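Local coordinates for protein regulator of nonsense transcripts 2 (Homo sapiens, PDB 4CEK) that acts in nonsense-mediated mRNA decay as the factor UPF2, which carries three MIF4G domains, the second of them an all-helical module, at residues A[123-128]-A[135-140]; A[178-181]-A[187-190]; A[236-241]-A[275-280]; A[229-234]-A[267-272]. All coordinates share one frame; numbering follows the deposited sequence.

Contact 1: A[123-128]-A[135-140]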
loop_
_atom_site.group_PDB
_atom_site.type_symbol
_atom_site.label_atom_id
_atom_site.label_comp_id
_atom_site.label_asym_id
_atom_site.label_seq_id
_atom_site.Cartn_x
_atom_site.Cartn_y
_atom_site.Cartn_z
ATOM N N GLN A 123 3.251 14.702 12.060
ATOM C CA GLN A 123 1.935 14.827 12.699
ATOM C C GLN A 123 0.881 15.522 11.809
ATOM O O GLN A 123 -0.307 15.466 12.107
ATOM C CB GLN A 123 2.057 15.486 14.082
ATOM C CG GLN A 123 2.690 14.550 15.122
ATOM C CD GLN A 123 3.008 15.210 16.468
ATOM O OE1 GLN A 123 3.816 16.141 16.550
ATOM N NE2 GLN A 123 2.388 14.703 17.539
ATOM N N GLN A 124 1.320 16.121 10.704
ATOM C CA GLN A 124 0.438 16.829 9.751
ATOM C C GLN A 124 0.053 15.963 8.519
ATOM O O GLN A 124 -0.931 16.249 7.829
ATOM C CB GLN A 124 1.128 18.156 9.338
ATOM C CG GLN A 124 0.929 18.662 7.913
ATOM C CD GLN A 124 1.891 18.042 6.865
ATOM O OE1 GLN A 124 1.752 18.311 5.666
ATOM N NE2 GLN A 124 2.866 17.237 7.307
ATOM N N LEU A 125 0.840 14.912 8.256
ATOM C CA LEU A 125 0.600 13.999 7.154
ATOM C C LEU A 125 -0.845 13.516 7.042
ATOM O O LEU A 125 -1.392 13.516 5.931
ATOM C CB LEU A 125 1.553 12.783 7.221
ATOM C CG LEU A 125 2.874 12.982 6.473
ATOM C CD1 LEU A 125 3.760 11.747 6.585
ATOM C CD2 LEU A 125 2.571 13.372 5.026
ATOM N N PRO A 126 -1.460 13.117 8.174
ATOM C CA PRO A 126 -2.840 12.656 8.169
ATOM C C PRO A 126 -3.844 13.688 7.696
ATOM O O PRO A 126 -5.021 13.335 7.480
ATOM C CB PRO A 126 -3.118 12.318 9.637
ATOM C CG PRO A 126 -1.780 12.110 10.253
ATOM C CD PRO A 126 -0.862 13.026 9.519
ATOM N N ASN A 127 -3.411 14.944 7.558
ATOM C CA ASN A 127 -4.273 16.001 7.009
ATOM C C ASN A 127 -4.086 16.229 5.535
ATOM O O ASN A 127 -4.822 17.008 4.965
ATOM C CB ASN A 127 -4.047 17.335 7.730
ATOM C CG ASN A 127 -4.356 17.261 9.210
ATOM O OD1 ASN A 127 -4.969 16.315 9.683
ATOM N ND2 ASN A 127 -3.921 18.257 9.945
ATOM N N CYS A 128 -3.108 15.569 4.904
ATOM C CA CYS A 128 -2.848 15.797 3.475
ATOM C C CYS A 128 -3.777 14.945 2.643
ATOM O O CYS A 128 -3.365 14.009 1.984
ATOM C CB CYS A 128 -1.378 15.542 3.127
ATOM S SG CYS A 128 -0.223 16.675 3.973
ATOM N N ASP A 135 1.579 16.497 -2.618
ATOM C CA ASP A 135 2.726 16.966 -3.411
ATOM C C ASP A 135 3.522 18.070 -2.681
ATOM O O ASP A 135 4.748 18.069 -2.701
ATOM C CB ASP A 135 2.267 17.446 -4.801
ATOM C CG ASP A 135 1.833 16.272 -5.739
ATOM O OD1 ASP A 135 1.973 15.100 -5.338
ATOM O OD2 ASP A 135 1.361 16.519 -6.883
ATOM N N LYS A 136 2.832 18.989 -2.012
ATOM C CA LYS A 136 3.507 20.015 -1.193
ATOM C C LYS A 136 4.345 19.390 -0.089
ATOM O O LYS A 136 5.485 19.807 0.161
ATOM C CB LYS A 136 2.502 21.000 -0.574
ATOM C CG LYS A 136 2.137 22.156 -1.495
ATOM C CD LYS A 136 0.922 22.948 -0.995
ATOM C CE LYS A 136 0.494 24.033 -1.986
ATOM N NZ LYS A 136 -0.976 24.032 -2.248
ATOM N N ALA A 137 3.763 18.401 0.575
ATOM C CA ALA A 137 4.440 17.681 1.652
ATOM C C ALA A 137 5.754 17.061 1.163
ATOM O O ALA A 137 6.776 17.085 1.870
ATOM C CB ALA A 137 3.513 16.616 2.235
ATOM N N ALA A 138 5.716 16.513 -0.047
ATOM C CA ALA A 138 6.893 15.973 -0.689
ATOM C C ALA A 138 7.959 17.052 -0.950
ATOM O O ALA A 138 9.149 16.803 -0.752
ATOM C CB ALA A 138 6.518 15.286 -1.994
ATOM N N MET A 139 7.557 18.230 -1.416
ATOM C CA MET A 139 8.534 19.300 -1.686
ATOM C C MET A 139 9.139 19.773 -0.373
ATOM O O MET A 139 10.357 19.909 -0.249
ATOM C CB MET A 139 7.899 20.443 -2.473
ATOM C CG MET A 139 7.711 20.123 -3.954
ATOM S SD MET A 139 6.801 21.323 -4.984
ATOM C CE MET A 139 5.150 21.251 -4.306
ATOM N N ASP A 140 8.286 19.955 0.626
ATOM C CA ASP A 140 8.720 20.384 1.951
ATOM C C ASP A 140 9.742 19.414 2.554
ATOM O O ASP A 140 10.774 19.826 3.084
ATOM C CB ASP A 140 7.487 20.543 2.866
ATOM C CG ASP A 140 7.820 21.091 4.233
ATOM O OD1 ASP A 140 8.930 21.647 4.401
ATOM O OD2 ASP A 140 6.965 20.984 5.155
#
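A137 of helix 131-144 points its methyl at Q124, L125 and C128, where helix 110-124 runs out into a 3-10 turn. Along 135-140, D135 lies off this interface and uses its carboxylate in a salt bridge with R174 of helix 169-179. A137 then meets three different kinds of atom through one carbon. C128 SG comes to 4.1 Å from A137 CB; with chi1 at -63° the sulfur stands anti to the carbonyl carbon of C128, which aims it at the methyl. L125 reaches in with the tip of one branch, CD2 lying 4.4 Å from A137 CB. The Q124 amide presents its oxygen, OE1 at 4.2 Å from A137 CB, while its NE2 is hydrogen-bonded to F121 O one turn back. A138, next in line, packs on L175 rather than on 123-128. One turn beyond A137, D140 bonds to N144 and lies against F121, which also touches A137. The chemistry is therefore van der Waals packing of a methyl against sulfur and leucine, without directional bonds between the two segments: a small, largely buried contact between two consecutive helices, resting on nonpolar packing.

Contact 2: A[178-181]-A[187-190]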
loop_
_atom_site.group_PDB
_atom_site.type_symbol
_atom_site.label_atom_id
_atom_site.label_comp_id
_atom_site.label_asym_id
_atom_site.label_seq_id
_atom_site.Cartn_x
_atom_site.Cartn_y
_atom_site.Cartn_z
ATOM N N THR A 178 6.571 9.721 -5.370
ATOM C CA THR A 178 7.064 11.039 -5.771
ATOM C C THR A 178 8.503 11.275 -5.240
ATOM O O THR A 178 9.326 11.876 -5.905
ATOM C CB THR A 178 6.117 12.150 -5.278
ATOM O OG1 THR A 178 4.819 11.972 -5.871
ATOM C CG2 THR A 178 6.655 13.498 -5.663
ATOM N N LEU A 179 8.779 10.774 -4.044
ATOM C CA LEU A 179 10.095 10.814 -3.462
ATOM C C LEU A 179 11.092 9.839 -4.100
ATOM O O LEU A 179 12.292 10.090 -4.101
ATOM C CB LEU A 179 9.986 10.547 -1.953
ATOM C CG LEU A 179 9.251 11.657 -1.190
ATOM C CD1 LEU A 179 9.135 11.335 0.298
ATOM C CD2 LEU A 179 9.982 12.971 -1.404
ATOM N N HIS A 180 10.604 8.747 -4.661
ATOM C CA HIS A 180 11.467 7.614 -5.031
ATOM C C HIS A 180 12.608 7.936 -5.966
ATOM O O HIS A 180 13.715 7.410 -5.799
ATOM C CB HIS A 180 10.604 6.501 -5.626
ATOM C CG HIS A 180 11.384 5.336 -6.164
ATOM N ND1 HIS A 180 12.010 4.451 -5.364
ATOM C CD2 HIS A 180 11.623 4.926 -7.470
ATOM C CE1 HIS A 180 12.601 3.511 -6.116
ATOM N NE2 HIS A 180 12.367 3.804 -7.408
ATOM N N PRO A 181 12.367 8.789 -6.974
ATOM C CA PRO A 181 13.449 9.082 -7.914
ATOM C C PRO A 181 14.660 9.833 -7.321
ATOM O O PRO A 181 15.702 9.877 -7.971
ATOM C CB PRO A 181 12.746 9.938 -8.987
ATOM C CG PRO A 181 11.315 9.486 -8.922
ATOM C CD PRO A 181 11.094 9.374 -7.439
ATOM N N ALA A 187 10.858 4.034 -0.436
ATOM C CA ALA A 187 10.076 2.976 -1.105
ATOM C C ALA A 187 10.556 1.595 -0.641
ATOM O O ALA A 187 9.752 0.755 -0.217
ATOM C CB ALA A 187 10.185 3.098 -2.615
ATOM N N GLU A 188 11.873 1.405 -0.642
ATOM C CA GLU A 188 12.453 0.114 -0.359
ATOM C C GLU A 188 12.053 -0.348 1.025
ATOM O O GLU A 188 11.733 -1.501 1.210
ATOM C CB GLU A 188 13.985 0.149 -0.368
ATOM C CG GLU A 188 14.691 0.998 -1.422
ATOM C CD GLU A 188 14.679 0.360 -2.775
ATOM O OE1 GLU A 188 14.060 -0.729 -2.885
ATOM O OE2 GLU A 188 15.284 0.958 -3.707
ATOM N N ASP A 189 12.138 0.536 2.009
ATOM C CA ASP A 189 11.915 0.155 3.397
ATOM C C ASP A 189 10.423 -0.113 3.641
ATOM O O ASP A 189 10.078 -1.097 4.291
ATOM C CB ASP A 189 12.367 1.263 4.370
ATOM C CG ASP A 189 13.879 1.235 4.684
ATOM O OD1 ASP A 189 14.657 0.582 3.966
ATOM O OD2 ASP A 189 14.282 1.900 5.671
ATOM N N LEU A 190 9.564 0.767 3.128
ATOM C CA LEU A 190 8.130 0.636 3.313
ATOM C C LEU A 190 7.694 -0.684 2.669
ATOM O O LEU A 190 7.006 -1.471 3.323
ATOM C CB LEU A 190 7.350 1.839 2.747
ATOM C CG LEU A 190 5.859 1.892 3.139
ATOM C CD1 LEU A 190 5.609 1.809 4.641
ATOM C CD2 LEU A 190 5.193 3.121 2.574
#
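H180, near the end of helix 169-179, extends its imidazole toward A187 and E188 near the start of helix 185-203. Its CG lies anti to the backbone N (chi1 175°), beside the carbonyl carbon, and this swing brings the end of the side chain closer to 187-190 than its first bond suggests. The ring presents ND1 to the methyl of A187, with 3.6 Å between H180 ND1 and A187 CB; the methyl approaches obliquely, neither stacked over the ring nor level with it. E188 stands differently. Its OE2 lies at the ring edge, near the imidazole plane, and the closest pair is H180 CE1 and E188 OE2 at 4.4 Å. The glutamate chain is folded rather than extended (chi2 -76°), which turns its end back toward the histidine. H180 ND1 and E188 OE2 remain 5.1 Å apart, and OE2 has a weak hydrogen bond with S184 OG, just before that helix. Behind these groups the packing turns apolar: A187 lies on V176, and both H180 and A187 touch M228 from a loop farther along the chain. The two segments are joined across a short connection, so the contact lies at the corner between successive helices. Its chemistry is mixed, a buried methyl set against the imidazole and a carboxylate oxygen near the ring edge; any attraction between H180 and E188 would depend on the histidine being protonated and, at that separation, would probably be modest.

Contact 3: A[236-241]-A[275-280]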
loop_
_atom_site.group_PDB
_atom_site.type_symbol
_atom_site.label_atom_id
_atom_site.label_comp_id
_atom_site.label_asym_id
_atom_site.label_seq_id
_atom_site.Cartn_x
_atom_site.Cartn_y
_atom_site.Cartn_z
ATOM N N HIS A 236 2.576 -12.391 -6.974
ATOM C CA HIS A 236 2.993 -13.407 -6.022
ATOM C C HIS A 236 2.163 -13.371 -4.753
ATOM O O HIS A 236 1.798 -14.418 -4.192
ATOM C CB HIS A 236 4.456 -13.311 -5.692
ATOM C CG HIS A 236 4.845 -14.250 -4.605
ATOM N ND1 HIS A 236 4.943 -13.863 -3.314
ATOM C CD2 HIS A 236 5.035 -15.643 -4.628
ATOM C CE1 HIS A 236 5.253 -14.951 -2.559
ATOM N NE2 HIS A 236 5.293 -16.032 -3.368
ATOM N N CYS A 237 1.832 -12.173 -4.290
ATOM C CA CYS A 237 0.922 -12.026 -3.192
ATOM C C CYS A 237 -0.376 -12.757 -3.445
ATOM O O CYS A 237 -0.857 -13.493 -2.610
ATOM C CB CYS A 237 0.645 -10.536 -2.938
ATOM S SG CYS A 237 2.035 -9.697 -2.151
ATOM N N LEU A 238 -0.936 -12.550 -4.621
ATOM C CA LEU A 238 -2.206 -13.143 -4.963
ATOM C C LEU A 238 -2.104 -14.651 -5.053
ATOM O O LEU A 238 -2.930 -15.372 -4.485
ATOM C CB LEU A 238 -2.658 -12.548 -6.291
ATOM C CG LEU A 238 -3.986 -12.945 -6.868
ATOM C CD1 LEU A 238 -5.076 -12.905 -5.803
ATOM C CD2 LEU A 238 -4.217 -11.993 -8.042
ATOM N N LYS A 239 -1.079 -15.139 -5.742
ATOM C CA LYS A 239 -0.807 -16.576 -5.792
ATOM C C LYS A 239 -0.659 -17.221 -4.424
ATOM O O LYS A 239 -1.169 -18.304 -4.226
ATOM C CB LYS A 239 0.434 -16.828 -6.621
ATOM C CG LYS A 239 0.921 -18.253 -6.648
ATOM C CD LYS A 239 2.062 -18.348 -7.665
ATOM C CE LYS A 239 3.219 -19.235 -7.209
ATOM N NZ LYS A 239 4.408 -19.039 -8.090
ATOM N N MET A 240 -0.004 -16.557 -3.465
ATOM C CA MET A 240 0.087 -17.117 -2.100
ATOM C C MET A 240 -1.259 -17.279 -1.418
ATOM O O MET A 240 -1.482 -18.221 -0.650
ATOM C CB MET A 240 0.978 -16.263 -1.187
ATOM C CG MET A 240 2.462 -16.410 -1.481
ATOM S SD MET A 240 3.014 -18.126 -1.759
ATOM C CE MET A 240 2.822 -18.784 -0.085
ATOM N N LEU A 241 -2.131 -16.310 -1.634
ATOM C CA LEU A 241 -3.452 -16.349 -1.051
ATOM C C LEU A 241 -4.286 -17.478 -1.734
ATOM O O LEU A 241 -5.065 -18.100 -1.084
ATOM C CB LEU A 241 -4.122 -14.986 -1.211
ATOM C CG LEU A 241 -3.580 -13.808 -0.394
ATOM C CD1 LEU A 241 -4.272 -12.531 -0.788
ATOM C CD2 LEU A 241 -3.734 -14.026 1.122
ATOM N N SER A 275 -5.507 -12.923 -15.443
ATOM C CA SER A 275 -6.616 -13.662 -16.006
ATOM C C SER A 275 -6.598 -15.119 -15.645
ATOM O O SER A 275 -7.618 -15.683 -15.275
ATOM C CB SER A 275 -6.573 -13.559 -17.512
ATOM O OG SER A 275 -7.576 -14.392 -18.011
ATOM N N VAL A 276 -5.431 -15.741 -15.728
ATOM C CA VAL A 276 -5.321 -17.127 -15.301
ATOM C C VAL A 276 -5.737 -17.239 -13.843
ATOM O O VAL A 276 -6.510 -18.134 -13.481
ATOM C CB VAL A 276 -3.896 -17.711 -15.504
ATOM C CG1 VAL A 276 -3.808 -19.081 -14.861
ATOM C CG2 VAL A 276 -3.578 -17.822 -16.973
ATOM N N LEU A 277 -5.240 -16.327 -13.008
ATOM C CA LEU A 277 -5.482 -16.422 -11.567
ATOM C C LEU A 277 -6.944 -16.109 -11.228
ATOM O O LEU A 277 -7.498 -16.670 -10.281
ATOM C CB LEU A 277 -4.520 -15.497 -10.772
ATOM C CG LEU A 277 -3.009 -15.889 -10.732
ATOM C CD1 LEU A 277 -2.116 -14.844 -10.045
ATOM C CD2 LEU A 277 -2.773 -17.257 -10.098
ATOM N N LEU A 278 -7.548 -15.182 -11.977
ATOM C CA LEU A 278 -8.978 -14.842 -11.806
ATOM C C LEU A 278 -9.853 -16.055 -12.094
ATOM O O LEU A 278 -10.781 -16.343 -11.326
ATOM C CB LEU A 278 -9.393 -13.692 -12.723
ATOM C CG LEU A 278 -8.877 -12.325 -12.348
ATOM C CD1 LEU A 278 -9.215 -11.295 -13.450
ATOM C CD2 LEU A 278 -9.396 -11.920 -10.991
ATOM N N GLU A 279 -9.511 -16.775 -13.169
ATOM C CA GLU A 279 -10.216 -18.011 -13.542
ATOM C C GLU A 279 -9.956 -19.124 -12.555
ATOM O O GLU A 279 -10.856 -19.911 -12.300
ATOM C CB GLU A 279 -9.866 -18.493 -14.961
ATOM C CG GLU A 279 -10.210 -17.525 -16.082
ATOM C CD GLU A 279 -11.714 -17.242 -16.263
ATOM O OE1 GLU A 279 -12.546 -18.174 -16.137
ATOM O OE2 GLU A 279 -12.062 -16.065 -16.555
ATOM N N GLN A 280 -8.769 -19.199 -11.958
ATOM C CA GLN A 280 -8.573 -20.206 -10.894
ATOM C C GLN A 280 -9.399 -19.936 -9.646
ATOM O O GLN A 280 -9.781 -20.874 -8.938
ATOM C CB GLN A 280 -7.122 -20.305 -10.451
ATOM C CG GLN A 280 -6.174 -20.888 -11.481
ATOM C CD GLN A 280 -4.725 -20.832 -11.000
ATOM O OE1 GLN A 280 -4.462 -20.755 -9.788
ATOM N NE2 GLN A 280 -3.784 -20.859 -11.944
#
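Helical segments 236-241 and 275-280 run in roughly the same direction, with K239 and L277 closest in backbone, their CA atoms 7.4 Å apart. L277 buries more of its surface here than any other residue of the two segments. Its CG is anti to the carbonyl carbon (chi1 -70°), and the chain then extends so that the CD1 branch enters beside L238. That single methyl touches two atoms of its partner: L277 CD1 is 4.1 Å from L238 CD2 and equally far from L238 CG. L238 has its own CG anti to the backbone N (chi1 -178°), and the two leucines slide past one another in opposite directions instead of meeting end to end. The same methyl also lies near the backbone of the other helix, with 4.4 Å between L277 CD1 and K239 N. K239 takes part through its backbone, its CB lying a little farther off and its amine leading away. The side-chain packing is apolar. Helix 247-266 stands against both partners: L238 also rests on L257, and L278, one residue past L277, packs on F265. Farther out, C237 and L241 lie on F198 of helix 185-203, whereas L278 touches Y302 and C305 of helix 292-305, so the leucine pair joins alternate helices of the stack.

Contact 4: A[229-234]-A[267-272]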
loop_
_atom_site.group_PDB
_atom_site.type_symbol
_atom_site.label_atom_id
_atom_site.label_comp_id
_atom_site.label_asym_id
_atom_site.label_seq_id
_atom_site.Cartn_x
_atom_site.Cartn_y
_atom_site.Cartn_z
ATOM N N PHE A 229 5.488 -1.426 -5.937
ATOM C CA PHE A 229 5.541 -2.891 -6.058
ATOM C C PHE A 229 5.412 -3.172 -7.525
ATOM O O PHE A 229 4.704 -2.448 -8.213
ATOM C CB PHE A 229 4.401 -3.567 -5.340
ATOM C CG PHE A 229 4.612 -3.684 -3.876
ATOM C CD1 PHE A 229 5.266 -4.778 -3.340
ATOM C CD2 PHE A 229 4.177 -2.694 -3.019
ATOM C CE1 PHE A 229 5.459 -4.887 -1.974
ATOM C CE2 PHE A 229 4.383 -2.796 -1.648
ATOM C CZ PHE A 229 5.011 -3.898 -1.131
ATOM N N THR A 230 6.143 -4.165 -8.026
ATOM C CA THR A 230 6.064 -4.532 -9.424
ATOM C C THR A 230 4.863 -5.452 -9.530
ATOM O O THR A 230 4.378 -5.969 -8.499
ATOM C CB THR A 230 7.316 -5.322 -9.904
ATOM O OG1 THR A 230 7.457 -6.462 -9.074
ATOM C CG2 THR A 230 8.634 -4.474 -9.891
ATOM N N LYS A 231 4.412 -5.678 -10.769
ATOM C CA LYS A 231 3.265 -6.559 -11.069
ATOM C C LYS A 231 3.552 -7.943 -10.578
ATOM O O LYS A 231 2.695 -8.603 -9.965
ATOM C CB LYS A 231 2.989 -6.577 -12.567
ATOM C CG LYS A 231 2.407 -5.249 -13.033
ATOM C CD LYS A 231 2.509 -5.010 -14.538
ATOM C CE LYS A 231 1.956 -3.635 -14.872
ATOM N NZ LYS A 231 3.019 -2.591 -14.708
ATOM N N ASN A 232 4.784 -8.369 -10.812
ATOM C CA ASN A 232 5.252 -9.691 -10.382
ATOM C C ASN A 232 5.214 -9.837 -8.869
ATOM O O ASN A 232 4.807 -10.872 -8.385
ATOM C CB ASN A 232 6.657 -9.934 -10.931
ATOM C CG ASN A 232 7.098 -11.377 -10.796
ATOM O OD1 ASN A 232 6.483 -12.256 -11.363
ATOM N ND2 ASN A 232 8.201 -11.618 -10.077
ATOM N N ASP A 233 5.608 -8.807 -8.115
ATOM C CA ASP A 233 5.482 -8.807 -6.629
ATOM C C ASP A 233 4.075 -9.074 -6.142
ATOM O O ASP A 233 3.822 -9.895 -5.247
ATOM C CB ASP A 233 5.779 -7.416 -6.048
ATOM C CG ASP A 233 7.230 -7.177 -5.732
ATOM O OD1 ASP A 233 7.877 -8.097 -5.177
ATOM O OD2 ASP A 233 7.696 -6.037 -5.998
ATOM N N THR A 234 3.147 -8.285 -6.669
ATOM C CA THR A 234 1.784 -8.339 -6.214
ATOM C C THR A 234 1.046 -9.587 -6.746
ATOM O O THR A 234 0.190 -10.123 -6.063
ATOM C CB THR A 234 1.079 -7.055 -6.627
ATOM O OG1 THR A 234 1.855 -5.954 -6.114
ATOM C CG2 THR A 234 -0.388 -7.037 -6.098
ATOM N N SER A 267 -3.178 -3.995 -17.768
ATOM C CA SER A 267 -1.792 -3.846 -18.185
ATOM C C SER A 267 -1.354 -5.053 -19.015
ATOM O O SER A 267 -1.542 -6.197 -18.601
ATOM C CB SER A 267 -0.906 -3.672 -16.941
ATOM O OG SER A 267 -1.305 -2.519 -16.208
ATOM N N PRO A 268 -0.779 -4.818 -20.199
ATOM C CA PRO A 268 -0.441 -5.945 -21.087
ATOM C C PRO A 268 0.563 -6.939 -20.500
ATOM O O PRO A 268 0.466 -8.138 -20.737
ATOM C CB PRO A 268 0.158 -5.267 -22.320
ATOM C CG PRO A 268 0.333 -3.830 -21.978
ATOM C CD PRO A 268 -0.584 -3.517 -20.849
ATOM N N GLU A 269 1.504 -6.423 -19.716
ATOM C CA GLU A 269 2.543 -7.235 -19.095
ATOM C C GLU A 269 1.958 -8.281 -18.172
ATOM O O GLU A 269 2.463 -9.414 -18.100
ATOM C CB GLU A 269 3.489 -6.345 -18.288
ATOM C CG GLU A 269 4.203 -5.281 -19.116
ATOM C CD GLU A 269 3.498 -3.927 -19.137
ATOM O OE1 GLU A 269 2.252 -3.862 -19.304
ATOM O OE2 GLU A 269 4.211 -2.911 -19.012
ATOM N N SER A 270 0.901 -7.885 -17.458
ATOM C CA SER A 270 0.307 -8.701 -16.387
ATOM C C SER A 270 -1.027 -9.330 -16.732
ATOM O O SER A 270 -1.498 -10.179 -15.971
ATOM C CB SER A 270 0.129 -7.847 -15.125
ATOM O OG SER A 270 -0.276 -6.550 -15.477
ATOM N N HIS A 271 -1.626 -8.912 -17.852
ATOM C CA HIS A 271 -2.979 -9.304 -18.221
ATOM C C HIS A 271 -3.209 -10.787 -18.165
ATOM O O HIS A 271 -4.155 -11.261 -17.500
ATOM C CB HIS A 271 -3.349 -8.774 -19.614
ATOM C CG HIS A 271 -4.617 -9.392 -20.174
ATOM N ND1 HIS A 271 -4.658 -10.003 -21.362
ATOM C CD2 HIS A 271 -5.895 -9.519 -19.626
ATOM C CE1 HIS A 271 -5.888 -10.488 -21.568
ATOM N NE2 HIS A 271 -6.638 -10.192 -20.503
ATOM N N LEU A 272 -2.333 -11.532 -18.824
ATOM C CA LEU A 272 -2.504 -12.971 -19.013
ATOM C C LEU A 272 -2.417 -13.727 -17.719
ATOM O O LEU A 272 -3.114 -14.717 -17.517
ATOM C CB LEU A 272 -1.460 -13.514 -20.026
ATOM C CG LEU A 272 -1.320 -15.042 -20.275
ATOM C CD1 LEU A 272 -0.849 -15.380 -21.691
ATOM C CD2 LEU A 272 -0.383 -15.690 -19.251
#
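K231, the first residue of helix 231-243, lays its aliphatic chain across S270 and E269 in the first turn of helix 268-287 and S267 just before it; it sits within the T230-D233 capping box that opens its own helix. The methylene CD lies 3.3 Å from S270 OG, and K231 CB sits 4.0 Å from S270 CB, so the chain runs alongside this serine. Farther out, K231 CE reaches S267 CB at 3.5 Å, while E269 flanks the path with its CB. The lysine bends at its end (chi4 86°), and its amine stays short of a salt bridge: K231 NZ and E269 OE2 are 4.5 Å apart, a separation at which any attraction between the opposite charges is probably weak. Neither serine hydroxyl depends on the lysine. S270 OG bonds to L264 O and S267 OG to F263 O, both in the last turn of helix 247-266, and K231 also packs on the side chains of F263 and L264. The lysine thus lies in the corner where one helix ends and the next begins. Beside it, N232 OD1 bonds to R273 NH1, a second tie between the two helix starts. K231 itself lies in the first turn, which the capping box closes, with D233 N donating to T230 OG1 at 3.1 Å and an N-H...O angle of 159°. The reciprocal bond, from T230 N to D233 OD2, is 3.2 Å long and nearly straight at 167°, and it uses the lone pair of OD2 that points away from the other carboxylate oxygen.

Overall arrangement
All four contacts lie in one MIF4G domain, built of helices joined by loops, without strands. Contacts 1 and 2 come first and join helices adjacent in sequence; their centres are 15 Å apart, and they touch where A138 packs against T178 and L179. Contacts 3 and 4 follow, both between helices 231-243 and 268-287, with centres 11 Å apart and segments that alternate along the chain: contact 4 ties the helix starts and contact 3 their middles. Contacts 1 and 3 fall on opposite sides of the chain's centre, about 35 Å between centres. The contacts therefore lie on both sides of that centre, combining neighbouring-helix corners with a pairing of alternate helices.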